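Local coordinates for protein orotidine 5'-phosphate decarboxylase (Pyrococcus horikoshii, PDB 2CZE) that probably catalyses the decarboxylation of orotidine 5'-monophosphate to UMP, the last step of de novo UMP synthesis, works as a homodimer and is seen here with UMP bound, at residues G165-K170 and V184-Y189; I2-D7 and D23-I28; D62-N67 and G89-M94. All coordinates share one frame; numbering follows the deposited sequence.

Contact 1: G165-K170 and V184-Y189; sequences GAQGGK and VGRAIY. With U5P (uridine-5'-monophosphate), chain C.
Arg186 and Gln167 both start out with CG beside the backbone N and anti to the carbonyl carbon (chi1 -70° for Arg186), but their chains then differ in shape. Gln167 runs on extended, whereas Arg186 bends at chi3 (-77°), which turns its guanidinium along the phosphate of uridine-5'-monophosphate. The two side chains cross at about a right angle, with amide and guanidinium planes 46° apart, and they meet at the phosphate. Arg186 grips O1P twice, from its backbone N at 2.7 Å and from NE, which lies 2.8 Å from O1P, while its NH2 reaches O3P at 2.9 Å. Gln167 NE2 donates to O3P at 2.7 Å and to the uracil O2 at 2.9 Å. Gln167 OE1 is bonded to Ser109 OG, which fixes the rotation of the amide and directs NE2 at the nucleotide. The third phosphate oxygen, O2P, takes Gly185 N at 2.8 Å, as well as a water that accepts from both Ala166 N and Ala187 N. Ala166 CB rests over one face of the guanidinium, 3.6 Å from Arg186 NE. Next to this, Gly165 CA packs on Ala187 CB, where a side chain on Gly165 would collide with that methyl. Asn65 and Ile63 of the second subunit pack on Arg186 and Gln167, respectively. This is the phosphate site of a TIM barrel, formed by the loop after strand 158-161 and the N terminus of the short helix 186-189, with Gly185 at its N-cap position. With no direct hydrogen bond between the segments, phosphate and water supply the polar link, and the 165-170 loop is probably held less firmly when the site is empty.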
# COMPACT_ATOMS: atom_id res chain seq x y z
N GLY A 165 10.29 8.99 18.37
CA GLY A 165 9.40 9.94 19.01
C GLY A 165 8.11 9.30 19.50
O GLY A 165 8.09 8.62 20.52
N ALA A 166 7.04 9.51 18.75
CA ALA A 166 5.73 8.96 19.12
C ALA A 166 5.77 7.46 19.41
O ALA A 166 5.23 6.99 20.41
CB ALA A 166 4.72 9.25 17.99
N GLN A 167 6.40 6.68 18.54
CA GLN A 167 6.44 5.24 18.77
C GLN A 167 7.44 4.79 19.84
O GLN A 167 7.54 3.59 20.14
CB GLN A 167 6.72 4.51 17.45
CG GLN A 167 5.60 4.71 16.43
CD GLN A 167 5.92 4.08 15.11
OE1 GLN A 167 6.16 2.88 15.02
NE2 GLN A 167 5.94 4.90 14.06
N GLY A 168 8.18 5.74 20.40
CA GLY A 168 9.12 5.40 21.46
C GLY A 168 10.59 5.33 21.13
O GLY A 168 11.43 5.34 22.04
N GLY A 169 10.94 5.25 19.85
CA GLY A 169 12.34 5.18 19.48
C GLY A 169 13.12 6.47 19.75
O GLY A 169 12.58 7.58 19.63
N LYS A 170 14.38 6.34 20.14
CA LYS A 170 15.24 7.50 20.41
C LYS A 170 16.12 7.78 19.20
O LYS A 170 16.71 6.85 18.63
CB LYS A 170 16.11 7.23 21.64
CG LYS A 170 15.31 7.05 22.92
CD LYS A 170 16.22 6.81 24.12
CE LYS A 170 15.40 6.67 25.39
NZ LYS A 170 16.26 6.27 26.54
N VAL A 184 10.73 11.30 11.37
CA VAL A 184 9.97 11.80 12.51
C VAL A 184 8.69 12.44 12.04
O VAL A 184 8.73 13.35 11.21
CB VAL A 184 10.78 12.84 13.34
CG1 VAL A 184 9.94 13.30 14.54
CG2 VAL A 184 12.09 12.21 13.83
N GLY A 185 7.57 11.97 12.58
CA GLY A 185 6.28 12.51 12.21
C GLY A 185 5.62 13.28 13.35
O GLY A 185 5.93 14.45 13.56
N ARG A 186 4.73 12.60 14.07
CA ARG A 186 3.98 13.23 15.16
C ARG A 186 4.79 14.07 16.15
O ARG A 186 4.33 15.15 16.57
CB ARG A 186 3.17 12.16 15.92
CG ARG A 186 1.99 11.62 15.07
CD ARG A 186 1.39 10.34 15.66
NE ARG A 186 2.25 9.19 15.37
CZ ARG A 186 2.02 7.96 15.80
NH1 ARG A 186 0.96 7.70 16.56
NH2 ARG A 186 2.82 6.97 15.45
N ALA A 187 5.98 13.61 16.53
CA ALA A 187 6.79 14.38 17.48
C ALA A 187 7.08 15.78 16.97
O ALA A 187 7.38 16.69 17.75
CB ALA A 187 8.11 13.65 17.79
N ILE A 188 6.98 15.99 15.66
CA ILE A 188 7.20 17.33 15.12
C ILE A 188 5.89 17.98 14.71
O ILE A 188 5.57 19.06 15.21
CB ILE A 188 8.19 17.33 13.92
CG1 ILE A 188 9.60 17.02 14.42
CG2 ILE A 188 8.19 18.71 13.22
CD1 ILE A 188 10.63 16.83 13.32
N TYR A 189 5.12 17.33 13.85
CA TYR A 189 3.88 17.96 13.39
C TYR A 189 2.73 18.10 14.39
O TYR A 189 1.83 18.90 14.18
CB TYR A 189 3.41 17.32 12.07
CG TYR A 189 2.76 15.96 12.14
CD1 TYR A 189 1.48 15.80 12.69
CD2 TYR A 189 3.39 14.84 11.60
CE1 TYR A 189 0.85 14.56 12.70
CE2 TYR A 189 2.77 13.60 11.60
CZ TYR A 189 1.50 13.45 12.15
OH TYR A 189 0.89 12.22 12.13
N1 U5P C . 6.32 4.22 8.92
C2 U5P C . 6.49 3.77 10.24
N3 U5P C . 7.05 2.50 10.46
C4 U5P C . 7.44 1.70 9.38
C5 U5P C . 7.26 2.14 8.07
C6 U5P C . 6.70 3.40 7.85
O2 U5P C . 6.14 4.45 11.20
O4 U5P C . 7.95 0.60 9.60
C1' U5P C . 5.82 5.59 8.64
C2' U5P C . 4.48 5.89 9.32
O2' U5P C . 3.42 5.51 8.43
C3' U5P C . 4.55 7.42 9.38
C4' U5P C . 6.02 7.63 9.75
O3' U5P C . 4.26 8.00 8.11
O4' U5P C . 6.75 6.54 9.17
C5' U5P C . 6.19 7.59 11.27
O5' U5P C . 5.51 8.70 11.84
P U5P C . 5.46 8.99 13.42
O1P U5P C . 4.34 9.91 13.73
O2P U5P C . 6.90 9.59 13.82
O3P U5P C . 5.32 7.57 14.17
O HOH W 1 7.21 10.95 16.03

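Contact 2: I2-D7 and D23-I28; sequences IVLALD and DYISMI. With U5P (uridine-5'-monophosphate), chain C.
Ser26 N donates to Ile2 O at 2.8 Å in a nearly straight bond (173°) lying in the carbonyl plane, and the same oxygen takes a second, weak bond from Met27 N. Further along, Leu4 N donates to Met27 O at 3.0 Å, tilted 24° from the carbonyl plane, and Val3 CA-H also approaches Met27 O. At the start of the ladder a water accepts from Ile2 N and donates to Tyr24 O. Ser26 OG turns to Met1 N. At the far end Asp7 OD2 accepts the ribose 3'-hydroxyl of uridine-5'-monophosphate, 2.6 Å from its O3'. Without that carboxylate, as with an alanine here, the 3'-hydroxyl would probably lose its acceptor and the ribose would be freer to shift. Val3 pairs with Met27 and Leu4 with Ile28 in parallel; these pairs link strands 2-5 and 27-31, the first two of the eight-stranded TIM barrel, joined through helix 11-21 as a beta-alpha-beta unit. Val3 and Met27 lie side by side toward the barrel interior, with Val3 CG2 4.2 Å from Met27 CB. Leu4 and Ile28 face the other way, onto helix 11-21, which Leu6 also touches; Leu6 CD1 meets Ile28 CG2 at 3.9 Å. Ile2 and Ile25 cross at about a right angle, their CG2 methyls 4.0 Å apart. Ile25 places CG1 between its backbone N and carbonyl carbon (chi1 68°), which carries its CD1 to 4.2 Å from Leu4 CB, while Ile2 CD1 settles against Tyr24 O.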
# COMPACT_ATOMS: atom_id res chain seq x y z
N ILE A 2 17.32 14.31 9.60
CA ILE A 2 15.88 14.23 9.86
C ILE A 2 15.00 14.25 8.62
O ILE A 2 15.18 15.05 7.71
CB ILE A 2 15.42 15.39 10.79
CG1 ILE A 2 16.19 15.32 12.12
CG2 ILE A 2 13.90 15.30 11.03
CD1 ILE A 2 15.88 16.48 13.07
N VAL A 3 14.04 13.33 8.59
CA VAL A 3 13.10 13.24 7.50
C VAL A 3 11.75 13.50 8.15
O VAL A 3 11.31 12.73 9.01
CB VAL A 3 13.13 11.84 6.86
CG1 VAL A 3 12.02 11.73 5.83
CG2 VAL A 3 14.49 11.62 6.19
N LEU A 4 11.10 14.59 7.75
CA LEU A 4 9.81 14.98 8.31
C LEU A 4 8.67 14.19 7.67
O LEU A 4 8.46 14.27 6.46
CB LEU A 4 9.57 16.47 8.06
CG LEU A 4 8.20 17.03 8.45
CD1 LEU A 4 7.99 16.91 9.95
CD2 LEU A 4 8.13 18.51 8.03
N ALA A 5 7.94 13.42 8.47
CA ALA A 5 6.82 12.64 7.94
C ALA A 5 5.57 13.48 8.11
O ALA A 5 5.02 13.56 9.21
CB ALA A 5 6.69 11.33 8.69
N LEU A 6 5.12 14.11 7.02
CA LEU A 6 3.96 14.99 7.08
C LEU A 6 2.66 14.23 6.91
O LEU A 6 2.09 14.21 5.81
CB LEU A 6 4.05 16.09 6.01
CG LEU A 6 4.98 17.25 6.31
CD1 LEU A 6 4.99 18.22 5.14
CD2 LEU A 6 4.52 17.95 7.59
N ASP A 7 2.18 13.63 7.98
CA ASP A 7 0.95 12.87 7.91
C ASP A 7 -0.30 13.61 8.38
O ASP A 7 -1.01 13.16 9.26
CB ASP A 7 1.10 11.55 8.67
CG ASP A 7 2.21 10.68 8.10
OD1 ASP A 7 2.28 10.58 6.85
OD2 ASP A 7 2.99 10.11 8.88
N ASP A 23 14.80 24.32 8.04
CA ASP A 23 16.19 24.49 8.45
C ASP A 23 16.80 23.29 9.17
O ASP A 23 18.02 23.10 9.15
CB ASP A 23 16.31 25.70 9.38
CG ASP A 23 16.09 27.01 8.66
OD1 ASP A 23 15.84 28.02 9.35
OD2 ASP A 23 16.19 27.03 7.40
N TYR A 24 15.96 22.48 9.81
CA TYR A 24 16.45 21.33 10.58
C TYR A 24 16.27 19.96 9.94
O TYR A 24 16.61 18.95 10.55
CB TYR A 24 15.77 21.34 11.95
CG TYR A 24 16.09 22.58 12.75
CD1 TYR A 24 17.34 22.75 13.33
CD2 TYR A 24 15.13 23.58 12.92
CE1 TYR A 24 17.64 23.90 14.05
CE2 TYR A 24 15.42 24.74 13.65
CZ TYR A 24 16.68 24.89 14.21
OH TYR A 24 16.97 26.01 14.94
N ILE A 25 15.74 19.92 8.72
CA ILE A 25 15.52 18.64 8.06
C ILE A 25 16.31 18.41 6.78
O ILE A 25 16.82 19.35 6.17
CB ILE A 25 14.00 18.44 7.75
CG1 ILE A 25 13.55 19.42 6.67
CG2 ILE A 25 13.17 18.65 9.02
CD1 ILE A 25 12.10 19.26 6.25
N SER A 26 16.38 17.15 6.36
CA SER A 26 17.08 16.76 5.15
C SER A 26 16.10 16.44 4.02
O SER A 26 16.40 16.70 2.86
CB SER A 26 17.95 15.53 5.41
OG SER A 26 19.06 15.85 6.23
N MET A 27 14.95 15.87 4.36
CA MET A 27 13.93 15.51 3.37
C MET A 27 12.55 15.54 4.01
O MET A 27 12.42 15.64 5.21
CB MET A 27 14.16 14.09 2.84
CG MET A 27 15.43 13.87 2.03
SD MET A 27 15.39 12.18 1.32
CE MET A 27 17.16 11.85 1.10
N ILE A 28 11.53 15.44 3.17
CA ILE A 28 10.14 15.37 3.62
C ILE A 28 9.57 14.05 3.12
O ILE A 28 9.82 13.66 1.97
CB ILE A 28 9.31 16.52 3.03
CG1 ILE A 28 9.81 17.84 3.62
CG2 ILE A 28 7.81 16.28 3.28
CD1 ILE A 28 9.17 19.08 3.00
N1 U5P C . 6.32 4.22 8.92
C2 U5P C . 6.49 3.77 10.24
N3 U5P C . 7.05 2.50 10.46
C4 U5P C . 7.44 1.70 9.38
C5 U5P C . 7.26 2.14 8.07
C6 U5P C . 6.70 3.40 7.85
O2 U5P C . 6.14 4.45 11.20
O4 U5P C . 7.95 0.60 9.60
C1' U5P C . 5.82 5.59 8.64
C2' U5P C . 4.48 5.89 9.32
O2' U5P C . 3.42 5.51 8.43
C3' U5P C . 4.55 7.42 9.38
C4' U5P C . 6.02 7.63 9.75
O3' U5P C . 4.26 8.00 8.11
O4' U5P C . 6.75 6.54 9.17
C5' U5P C . 6.19 7.59 11.27
O5' U5P C . 5.51 8.70 11.84
P U5P C . 5.46 8.99 13.42
O1P U5P C . 4.34 9.91 13.73
O2P U5P C . 6.90 9.59 13.82
O3P U5P C . 5.32 7.57 14.17
O HOH W 2 18.30 17.03 9.85

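Contact 3: D62-N67 and G89-M94; sequences DIPNTN and GRDSVM. With U5P (uridine-5'-monophosphate), chain F.
Ser92 and Asn67 make the two hydrogen bonds that join these helix starts. Ser92 OG donates to Asp62 O at 2.8 Å, in the carbonyl plane. Asn67 ND2 reaches Ser92 O at 3.0 Å, close to its own amide plane but well above that of the carbonyl it meets. The other end of this amide, OD1, accepts Asp62 N at 3.0 Å, so Asn67 bridges the loop to helix 90-97 and is held from both ends. Packing is centred on Pro64: its CG lies 3.5 Å from Asp91 CG, and its CD sits against Ser92 OG. Asp91 holds CG between its backbone N and carbonyl carbon (chi1 55°), beside the proline ring, while its OD1 accepts Gly112 N of the second subunit. Ligand contacts reach the uridine-5'-monophosphate in the second subunit's site. Asp62 OD1 accepts its 2'-hydroxyl, 2.6 Å from O2', and also Ile63 N through its anti lone pair; Ile63 CG2 touches the uracil at 3.4 Å from N3. Lys59 of the second subunit forms a salt bridge with Asp62 OD1. Because Ser92 and Asn67 hold its backbone, Asp62 is positioned from behind. The arrangement is that of OMP decarboxylases, whose Asp-x-Lys-x-x-Asp motif (Asp57, Lys59, Asp62) lends its last aspartate to the partner subunit's active site.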
# COMPACT_ATOMS: atom_id res chain seq x y z
N ASP A 62 1.47 -4.19 -4.64
CA ASP A 62 0.50 -4.72 -5.59
C ASP A 62 1.27 -5.52 -6.65
O ASP A 62 2.48 -5.68 -6.54
CB ASP A 62 -0.23 -3.55 -6.26
CG ASP A 62 -1.67 -3.88 -6.58
OD1 ASP A 62 -1.92 -4.92 -7.23
OD2 ASP A 62 -2.55 -3.08 -6.18
N ILE A 63 0.55 -5.99 -7.67
CA ILE A 63 1.19 -6.73 -8.75
C ILE A 63 2.04 -5.76 -9.57
O ILE A 63 1.85 -4.54 -9.51
CB ILE A 63 0.14 -7.41 -9.68
CG1 ILE A 63 -0.67 -6.35 -10.43
CG2 ILE A 63 -0.79 -8.31 -8.85
CD1 ILE A 63 -1.60 -6.96 -11.51
N PRO A 64 2.98 -6.28 -10.36
CA PRO A 64 3.83 -5.40 -11.16
C PRO A 64 3.11 -4.34 -11.99
O PRO A 64 3.47 -3.18 -11.95
CB PRO A 64 4.61 -6.39 -12.04
CG PRO A 64 4.75 -7.60 -11.15
CD PRO A 64 3.34 -7.70 -10.54
N ASN A 65 2.07 -4.72 -12.73
CA ASN A 65 1.41 -3.73 -13.58
C ASN A 65 0.83 -2.56 -12.79
O ASN A 65 0.99 -1.41 -13.18
CB ASN A 65 0.31 -4.36 -14.43
CG ASN A 65 -0.19 -3.43 -15.53
OD1 ASN A 65 0.56 -3.07 -16.44
ND2 ASN A 65 -1.44 -3.00 -15.43
N THR A 66 0.18 -2.85 -11.66
CA THR A 66 -0.41 -1.78 -10.87
C THR A 66 0.68 -0.92 -10.20
O THR A 66 0.57 0.30 -10.16
CB THR A 66 -1.39 -2.34 -9.81
OG1 THR A 66 -2.45 -3.06 -10.48
CG2 THR A 66 -2.01 -1.21 -8.99
N ASN A 67 1.73 -1.56 -9.68
CA ASN A 67 2.84 -0.82 -9.06
C ASN A 67 3.40 0.15 -10.10
O ASN A 67 3.74 1.30 -9.80
CB ASN A 67 3.96 -1.79 -8.61
CG ASN A 67 3.77 -2.29 -7.17
OD1 ASN A 67 2.67 -2.20 -6.60
ND2 ASN A 67 4.84 -2.83 -6.60
N GLY A 89 7.30 -9.57 -3.40
CA GLY A 89 8.14 -10.19 -4.41
C GLY A 89 8.98 -9.28 -5.27
O GLY A 89 8.68 -8.09 -5.44
N ARG A 90 10.01 -9.87 -5.86
CA ARG A 90 10.96 -9.15 -6.71
C ARG A 90 10.37 -8.42 -7.91
O ARG A 90 10.74 -7.26 -8.17
CB ARG A 90 12.05 -10.11 -7.19
CG ARG A 90 13.11 -9.46 -8.08
CD ARG A 90 14.23 -10.46 -8.36
NE ARG A 90 15.56 -9.87 -8.17
CZ ARG A 90 16.14 -9.02 -9.01
NH1 ARG A 90 15.51 -8.67 -10.13
NH2 ARG A 90 17.34 -8.54 -8.74
N ASP A 91 9.48 -9.08 -8.65
CA ASP A 91 8.90 -8.45 -9.83
C ASP A 91 8.16 -7.15 -9.54
O ASP A 91 8.24 -6.20 -10.32
CB ASP A 91 8.00 -9.43 -10.61
CG ASP A 91 6.88 -10.06 -9.76
OD1 ASP A 91 6.04 -10.80 -10.36
OD2 ASP A 91 6.84 -9.83 -8.53
N SER A 92 7.44 -7.09 -8.42
CA SER A 92 6.69 -5.88 -8.08
C SER A 92 7.65 -4.75 -7.71
O SER A 92 7.38 -3.59 -8.00
CB SER A 92 5.72 -6.17 -6.94
OG SER A 92 4.74 -7.11 -7.36
N VAL A 93 8.76 -5.11 -7.07
CA VAL A 93 9.77 -4.13 -6.67
C VAL A 93 10.41 -3.53 -7.92
O VAL A 93 10.55 -2.31 -8.04
CB VAL A 93 10.90 -4.78 -5.82
CG1 VAL A 93 11.99 -3.74 -5.52
CG2 VAL A 93 10.32 -5.33 -4.49
N MET A 94 10.80 -4.39 -8.86
CA MET A 94 11.45 -3.93 -10.10
C MET A 94 10.56 -3.06 -10.96
O MET A 94 11.05 -2.15 -11.64
CB MET A 94 11.92 -5.13 -10.93
CG MET A 94 12.87 -6.06 -10.19
SD MET A 94 14.43 -5.25 -9.84
CE MET A 94 14.06 -4.47 -8.28
N1 U5P F . -4.87 -7.34 -7.77
C2 U5P F . -4.34 -8.39 -8.53
N3 U5P F . -3.80 -9.50 -7.88
C4 U5P F . -3.78 -9.56 -6.48
C5 U5P F . -4.30 -8.51 -5.72
C6 U5P F . -4.84 -7.41 -6.37
O2 U5P F . -4.39 -8.35 -9.76
O4 U5P F . -3.30 -10.55 -5.92
C1' U5P F . -5.57 -6.21 -8.43
C2' U5P F . -4.69 -5.47 -9.44
O2' U5P F . -3.99 -4.42 -8.76
C3' U5P F . -5.77 -4.86 -10.33
C4' U5P F . -6.76 -6.02 -10.44
O3' U5P F . -6.37 -3.74 -9.67
O4' U5P F . -6.68 -6.74 -9.19
C5' U5P F . -6.40 -6.98 -11.58
O5' U5P F . -6.58 -6.32 -12.84
P U5P F . -6.29 -7.08 -14.23
O1P U5P F . -5.13 -8.00 -14.16
O2P U5P F . -6.11 -5.89 -15.29
O3P U5P F . -7.66 -7.83 -14.61

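Contact 2 is buried in the barrel wall, apolar packing on a parallel ladder, whereas contact 1 is a surface contact at the barrel mouth, carried by charge, water and ligand. They are neighbours: Val184 N probably bonds to Val3 O and Ala5 N to Val184 O, which closes the barrel between its last and first strands, and both contacts touch the same nucleotide. Contact 3, buried but peripheral, joins two helix starts by side-chain hydrogen bonds; its centre is about 31 Å from that of contact 1, across the chain's centre. It serves the nucleotide of the second subunit, so the dimer pairs segment 62-67 of one subunit with contacts 1 and 2 of the other.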